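Local coordinates for protein aminotransferase, class I and II (Erwinia tasmaniensis, PDB 5Z0Q) that binds pyridoxal-5'-phosphate and belongs to the class I and II aminotransferases, a family of PLP-dependent enzymes, at residues Q148-L153 with R184-A189; L171-N176 with T180-K185. All blocks are in the same frame, centred on the assembly; numbering follows the deposited sequence.

Interaction 1: Q148-L153 with R184-A189; sequences QQRWVL and RKELEA
Arg150 reaches from the edge of the large mixed sheet to Glu186, in the first turn of helix 184-197, so that a surface salt bridge ties an edge strand to a helix of the PLP-dependent aminotransferase fold. The arginine lies just before the short strand 151-152, beyond a turn at Gln148 and Gln149. Its CG stands anti to the carbonyl carbon, and the chain then bends at chi2 (-147°) and chi3 (-31°), which brings NH2 round to the carboxylate. NH2 donates to Glu186 OE2 at 2.6 Å; OE2 lies near the guanidinium plane, while NH2 meets it on the syn side but well out of the carboxylate plane. The two flat groups are only 22° apart. The other terminal nitrogen, NH1, is engaged in a second salt bridge with Glu323, so the guanidinium joins two acids. Next along, Trp151 turns to the other side of the strand, edge-to-face with Trp329. Val152 follows, its side chain lying across that of the glutamate. Glu186 itself extends beyond CG, and its OE2 also accepts from the backbone N of Arg183 at the helix start. The second oxygen, OE1, rests against Val152 CG1 at 3.6 Å.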
loop_
_atom_site.group_PDB
_atom_site.type_symbol
_atom_site.label_atom_id
_atom_site.label_comp_id
_atom_site.label_asym_id
_atom_site.label_seq_id
_atom_site.Cartn_x
_atom_site.Cartn_y
_atom_site.Cartn_z
ATOM N N GLN A 148 18.279 -9.253 -35.416
ATOM C CA GLN A 148 19.020 -10.445 -35.000
ATOM C C GLN A 148 18.229 -11.252 -33.972
ATOM O O GLN A 148 18.758 -11.692 -32.948
ATOM C CB GLN A 148 20.404 -10.075 -34.463
ATOM C CG GLN A 148 21.345 -9.503 -35.509
ATOM C CD GLN A 148 22.775 -9.408 -35.011
ATOM O OE1 GLN A 148 23.220 -8.352 -34.560
ATOM N NE2 GLN A 148 23.503 -10.517 -35.091
ATOM N N GLN A 149 16.940 -11.439 -34.260
ATOM C CA GLN A 149 16.031 -12.185 -33.389
ATOM C C GLN A 149 15.986 -11.584 -31.986
ATOM O O GLN A 149 15.894 -12.298 -30.986
ATOM C CB GLN A 149 16.409 -13.667 -33.334
ATOM C CG GLN A 149 16.350 -14.373 -34.678
ATOM C CD GLN A 149 16.798 -15.818 -34.595
ATOM O OE1 GLN A 149 15.989 -16.738 -34.710
ATOM N NE2 GLN A 149 18.095 -16.027 -34.397
ATOM N N ARG A 150 16.062 -10.255 -31.912
ATOM C CA ARG A 150 15.979 -9.536 -30.651
ATOM C C ARG A 150 15.195 -8.248 -30.850
ATOM O O ARG A 150 15.308 -7.599 -31.894
ATOM C CB ARG A 150 17.365 -9.199 -30.088
ATOM C CG ARG A 150 18.177 -10.389 -29.620
ATOM C CD ARG A 150 19.039 -9.991 -28.437
ATOM N NE ARG A 150 19.443 -8.590 -28.518
ATOM C CZ ARG A 150 20.020 -7.921 -27.527
ATOM N NH1 ARG A 150 20.262 -8.524 -26.372
ATOM N NH2 ARG A 150 20.351 -6.648 -27.688
ATOM N N TRP A 151 14.411 -7.881 -29.841
ATOM C CA TRP A 151 13.673 -6.622 -29.843
ATOM C C TRP A 151 14.568 -5.537 -29.257
ATOM O O TRP A 151 14.818 -5.516 -28.047
ATOM C CB TRP A 151 12.373 -6.755 -29.057
ATOM C CG TRP A 151 11.341 -7.579 -29.754
ATOM C CD1 TRP A 151 10.928 -8.834 -29.420
ATOM C CD2 TRP A 151 10.593 -7.209 -30.920
ATOM N NE1 TRP A 151 9.965 -9.266 -30.299
ATOM C CE2 TRP A 151 9.742 -8.287 -31.231
ATOM C CE3 TRP A 151 10.562 -6.068 -31.729
ATOM C CZ2 TRP A 151 8.867 -8.260 -32.316
ATOM C CZ3 TRP A 151 9.692 -6.042 -32.806
ATOM C CH2 TRP A 151 8.857 -7.131 -33.089
ATOM N N VAL A 152 15.049 -4.641 -30.112
ATOM C CA VAL A 152 15.967 -3.589 -29.703
ATOM C C VAL A 152 15.247 -2.246 -29.746
ATOM O O VAL A 152 14.234 -2.068 -30.432
ATOM C CB VAL A 152 17.236 -3.561 -30.580
ATOM C CG1 VAL A 152 17.973 -4.889 -30.488
ATOM C CG2 VAL A 152 16.878 -3.246 -32.024
ATOM N N LEU A 153 15.786 -1.291 -28.995
ATOM C CA LEU A 153 15.249 0.061 -28.917
ATOM C C LEU A 153 16.236 1.035 -29.543
ATOM O O LEU A 153 17.423 1.029 -29.200
ATOM C CB LEU A 153 14.964 0.452 -27.465
ATOM C CG LEU A 153 14.463 1.879 -27.237
ATOM C CD1 LEU A 153 13.172 2.129 -28.001
ATOM C CD2 LEU A 153 14.271 2.143 -25.752
ATOM N N ARG A 184 25.455 -3.638 -22.684
ATOM C CA ARG A 184 26.100 -2.437 -22.163
ATOM C C ARG A 184 26.171 -1.338 -23.217
ATOM O O ARG A 184 25.999 -0.156 -22.898
ATOM C CB ARG A 184 27.495 -2.774 -21.641
ATOM C CG ARG A 184 28.105 -1.678 -20.787
ATOM C CD ARG A 184 29.320 -2.169 -20.018
ATOM N NE ARG A 184 29.776 -1.165 -19.062
ATOM C CZ ARG A 184 29.375 -1.103 -17.797
ATOM N NH1 ARG A 184 28.511 -1.993 -17.328
ATOM N NH2 ARG A 184 29.838 -0.150 -16.999
ATOM N N LYS A 185 26.424 -1.707 -24.476
ATOM C CA LYS A 185 26.470 -0.709 -25.540
ATOM C C LYS A 185 25.101 -0.090 -25.786
ATOM O O LYS A 185 25.008 1.094 -26.128
ATOM C CB LYS A 185 27.008 -1.335 -26.829
ATOM C CG LYS A 185 28.451 -1.812 -26.739
ATOM C CD LYS A 185 29.435 -0.658 -26.861
ATOM C CE LYS A 185 29.435 -0.079 -28.268
ATOM N NZ LYS A 185 30.495 0.952 -28.447
ATOM N N GLU A 186 24.031 -0.869 -25.614
ATOM C CA GLU A 186 22.689 -0.345 -25.828
ATOM C C GLU A 186 22.259 0.565 -24.685
ATOM O O GLU A 186 21.561 1.560 -24.910
ATOM C CB GLU A 186 21.698 -1.495 -26.002
ATOM C CG GLU A 186 22.204 -2.607 -26.909
ATOM C CD GLU A 186 21.159 -3.672 -27.170
ATOM O OE1 GLU A 186 20.560 -3.659 -28.266
ATOM O OE2 GLU A 186 20.933 -4.520 -26.279
ATOM N N LEU A 187 22.665 0.242 -23.455
ATOM C CA LEU A 187 22.347 1.108 -22.323
ATOM C C LEU A 187 23.100 2.429 -22.412
ATOM O O LEU A 187 22.545 3.489 -22.099
ATOM C CB LEU A 187 22.664 0.396 -21.010
ATOM C CG LEU A 187 21.730 -0.754 -20.624
ATOM C CD1 LEU A 187 22.228 -1.457 -19.374
ATOM C CD2 LEU A 187 20.310 -0.243 -20.424
ATOM N N GLU A 188 24.366 2.387 -22.833
ATOM C CA GLU A 188 25.129 3.620 -22.990
ATOM C C GLU A 188 24.581 4.475 -24.124
ATOM O O GLU A 188 24.760 5.698 -24.119
ATOM C CB GLU A 188 26.606 3.301 -23.219
ATOM C CG GLU A 188 27.287 2.661 -22.018
ATOM C CD GLU A 188 28.769 2.425 -22.238
ATOM O OE1 GLU A 188 29.239 2.607 -23.382
ATOM O OE2 GLU A 188 29.464 2.061 -21.265
ATOM N N ALA A 189 23.913 3.856 -25.099
ATOM C CA ALA A 189 23.232 4.631 -26.129
ATOM C C ALA A 189 21.994 5.318 -25.566
ATOM O O ALA A 189 21.732 6.488 -25.870
ATOM C CB ALA A 189 22.860 3.733 -27.308
#

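Interaction 2: L171-N176 with T180-K185. With PLP (pyridoxal-5'-phosphate), chain M.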
loop_
_atom_site.group_PDB
_atom_site.type_symbol
_atom_site.label_atom_id
_atom_site.label_comp_id
_atom_site.label_asym_id
_atom_site.label_seq_id
_atom_site.Cartn_x
_atom_site.Cartn_y
_atom_site.Cartn_z
ATOM N N LEU A 171 12.321 3.680 -18.935
ATOM C CA LEU A 171 12.991 2.498 -19.453
ATOM C C LEU A 171 12.521 1.253 -18.712
ATOM O O LEU A 171 11.916 1.328 -17.639
ATOM C CB LEU A 171 14.513 2.629 -19.334
ATOM C CG LEU A 171 15.172 3.755 -20.131
ATOM C CD1 LEU A 171 16.681 3.716 -19.950
ATOM C CD2 LEU A 171 14.798 3.660 -21.602
ATOM N N CYS A 172 12.815 0.096 -19.304
ATOM C CA CYS A 172 12.412 -1.187 -18.735
ATOM C C CYS A 172 13.471 -2.213 -19.113
ATOM O O CYS A 172 13.535 -2.639 -20.269
ATOM C CB CYS A 172 11.032 -1.600 -19.243
ATOM S SG CYS A 172 10.361 -3.102 -18.498
ATOM N N ASN A 173 14.302 -2.603 -18.143
ATOM C CA ASN A 173 15.398 -3.532 -18.390
ATOM C C ASN A 173 15.514 -4.531 -17.243
ATOM O O ASN A 173 15.877 -4.144 -16.125
ATOM C CB ASN A 173 16.712 -2.771 -18.572
ATOM C CG ASN A 173 17.888 -3.691 -18.835
ATOM O OD1 ASN A 173 17.722 -4.813 -19.314
ATOM N ND2 ASN A 173 19.088 -3.217 -18.523
ATOM N N PRO A 174 15.223 -5.825 -17.469
ATOM C CA PRO A 174 14.773 -6.441 -18.725
ATOM C C PRO A 174 13.394 -5.952 -19.160
ATOM O O PRO A 174 12.597 -5.534 -18.322
ATOM C CB PRO A 174 14.733 -7.936 -18.392
ATOM C CG PRO A 174 15.597 -8.092 -17.190
ATOM C CD PRO A 174 15.413 -6.832 -16.412
ATOM N N HIS A 175 13.123 -6.005 -20.459
ATOM C CA HIS A 175 11.958 -5.342 -21.027
ATOM C C HIS A 175 10.735 -6.247 -20.985
ATOM O O HIS A 175 10.767 -7.375 -21.485
ATOM C CB HIS A 175 12.237 -4.908 -22.465
ATOM C CG HIS A 175 11.122 -4.122 -23.077
ATOM N ND1 HIS A 175 9.993 -4.715 -23.601
ATOM C CD2 HIS A 175 10.957 -2.788 -23.242
ATOM C CE1 HIS A 175 9.182 -3.781 -24.062
ATOM N NE2 HIS A 175 9.744 -2.603 -23.858
ATOM N N ASN A 176 9.661 -5.743 -20.391
ATOM C CA ASN A 176 8.333 -6.340 -20.449
ATOM C C ASN A 176 7.549 -5.696 -21.586
ATOM O O ASN A 176 7.439 -4.465 -21.626
ATOM C CB ASN A 176 7.599 -6.136 -19.128
ATOM C CG ASN A 176 6.339 -6.974 -19.016
ATOM O OD1 ASN A 176 6.289 -8.110 -19.484
ATOM N ND2 ASN A 176 5.315 -6.417 -18.384
ATOM N N THR A 180 13.746 -8.642 -23.505
ATOM C CA THR A 180 15.091 -8.306 -23.943
ATOM C C THR A 180 15.939 -7.841 -22.766
ATOM O O THR A 180 15.516 -6.986 -21.981
ATOM C CB THR A 180 15.044 -7.216 -25.014
ATOM O OG1 THR A 180 14.343 -7.706 -26.163
ATOM C CG2 THR A 180 16.453 -6.804 -25.418
ATOM N N VAL A 181 17.133 -8.412 -22.645
ATOM C CA VAL A 181 18.139 -7.965 -21.689
ATOM C C VAL A 181 19.086 -7.035 -22.436
ATOM O O VAL A 181 19.877 -7.482 -23.275
ATOM C CB VAL A 181 18.892 -9.146 -21.064
ATOM C CG1 VAL A 181 20.027 -8.644 -20.183
ATOM C CG2 VAL A 181 17.938 -10.024 -20.270
ATOM N N TYR A 182 19.011 -5.741 -22.139
ATOM C CA TYR A 182 19.804 -4.763 -22.871
ATOM C C TYR A 182 21.283 -4.900 -22.533
ATOM O O TYR A 182 21.662 -5.039 -21.367
ATOM C CB TYR A 182 19.319 -3.346 -22.566
ATOM C CG TYR A 182 17.958 -3.039 -23.145
ATOM C CD1 TYR A 182 17.815 -2.680 -24.479
ATOM C CD2 TYR A 182 16.815 -3.114 -22.361
ATOM C CE1 TYR A 182 16.573 -2.402 -25.015
ATOM C CE2 TYR A 182 15.568 -2.837 -22.888
ATOM C CZ TYR A 182 15.453 -2.481 -24.216
ATOM O OH TYR A 182 14.213 -2.206 -24.745
ATOM N N ARG A 183 22.120 -4.859 -23.568
ATOM C CA ARG A 183 23.561 -4.972 -23.406
ATOM C C ARG A 183 24.146 -3.637 -22.951
ATOM O O ARG A 183 23.452 -2.622 -22.847
ATOM C CB ARG A 183 24.207 -5.442 -24.708
ATOM C CG ARG A 183 23.756 -6.818 -25.174
ATOM C CD ARG A 183 24.168 -7.908 -24.197
ATOM N NE ARG A 183 23.877 -9.239 -24.722
ATOM C CZ ARG A 183 22.720 -9.872 -24.559
ATOM N NH1 ARG A 183 21.738 -9.296 -23.880
ATOM N NH2 ARG A 183 22.543 -11.082 -25.075
ATOM N N ARG A 184 25.455 -3.638 -22.684
ATOM C CA ARG A 184 26.100 -2.437 -22.163
ATOM C C ARG A 184 26.171 -1.338 -23.217
ATOM O O ARG A 184 25.999 -0.156 -22.898
ATOM C CB ARG A 184 27.495 -2.774 -21.641
ATOM C CG ARG A 184 28.105 -1.678 -20.787
ATOM C CD ARG A 184 29.320 -2.169 -20.018
ATOM N NE ARG A 184 29.776 -1.165 -19.062
ATOM C CZ ARG A 184 29.375 -1.103 -17.797
ATOM N NH1 ARG A 184 28.511 -1.993 -17.328
ATOM N NH2 ARG A 184 29.838 -0.150 -16.999
ATOM N N LYS A 185 26.424 -1.707 -24.476
ATOM C CA LYS A 185 26.470 -0.709 -25.540
ATOM C C LYS A 185 25.101 -0.090 -25.786
ATOM O O LYS A 185 25.008 1.094 -26.128
ATOM C CB LYS A 185 27.008 -1.335 -26.829
ATOM C CG LYS A 185 28.451 -1.812 -26.739
ATOM C CD LYS A 185 29.435 -0.658 -26.861
ATOM C CE LYS A 185 29.435 -0.079 -28.268
ATOM N NZ LYS A 185 30.495 0.952 -28.447
HETATM N N1 PLP M . 7.020 -3.755 -13.469
HETATM C C2 PLP M . 6.964 -4.634 -14.533
HETATM C C2A PLP M . 7.674 -4.308 -15.814
HETATM C C3 PLP M . 6.255 -5.824 -14.417
HETATM O O3 PLP M . 6.201 -6.695 -15.472
HETATM C C4 PLP M . 5.599 -6.127 -13.228
HETATM C C4A PLP M . 4.982 -7.480 -13.036
HETATM C C5 PLP M . 5.655 -5.236 -12.163
HETATM C C6 PLP M . 6.369 -4.050 -12.288
HETATM C C5A PLP M . 4.939 -5.575 -10.875
HETATM O O4P PLP M . 4.655 -4.412 -10.131
HETATM P P PLP M . 3.655 -4.502 -8.872
HETATM O O1P PLP M . 2.392 -5.222 -9.285
HETATM O O2P PLP M . 3.308 -3.113 -8.389
HETATM O O3P PLP M . 4.343 -5.270 -7.768
#
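Asn173 and His175 both turn their side chains anti to the backbone N (chi1 -180° and -175°), while Tyr182 has CG anti to its carbonyl carbon (chi1 -69°); these settings bring the amide and the imidazole each up to the phenol where strand 166-172 runs out into a loop. Asn173 OD1 accepts the backbone N of Tyr182 at 3.2 Å, the donor standing well above the carbonyl plane. Its amide and the phenol ring are nearly perpendicular, and the two side chains run alongside one another, pointing opposite ways, with Asn173 CG at the ring edge 3.7 Å from Tyr182 CD2. The same edge meets the strand's end, Cys172 O lying near the ring plane 3.3 Å from Tyr182 CE2. Farther out, Tyr182 OH comes to 3.6 Å from His175 CD2. A backbone bond from His175 N to Thr180 O, 3.0 Å long, closes the short loop, and Pro174, which follows a cis peptide bond, adds a CA-H...O contact to the same carbonyl.

Cys172 and Asn176 belong to the cofactor pocket. Asn176 ND2 lies 3.1 Å from O3 of pyridoxal-5'-phosphate, and Cys172 SG, near the C2A methyl, accepts the backbone N of Asn176 at 3.3 Å, which ties two pocket residues to each other. The cofactor is hydrogen-bonded by Tyr66 of the second subunit.

The contact lies in the strand-to-helix connection of a beta-alpha-beta unit, strand 166-172, helix 184-197 and strand 200-204. Leu171 and Asn173 pair with strand 200-204, Tyr182 packs on Leu187 and Gln190 of the helix, and Leu144 of strand 139-146 touches both His175 and Tyr182.

From the N terminus the chain first passes 148-153, on edge strand 151-152, then returns to the same sheet as strand 166-172. Three residues separate 171-176 from 180-185, and interaction 2 closes this short loop before helix 184-197 begins. Interaction 1 closes the longer loop from 148-153 to the first turns of that helix, so the strand and loop of interaction 2 lie within its span, and the two contacts share Arg184 and Lys185. Their centres lie about 7 Å apart. They also meet directly: Trp151 O and Thr180 OG1 probably share a hydrogen bond, and Leu187 packs on Asn173. Together they tie edge strand, inner strand and helix start together, interaction 2 alone reaching the PLP pocket.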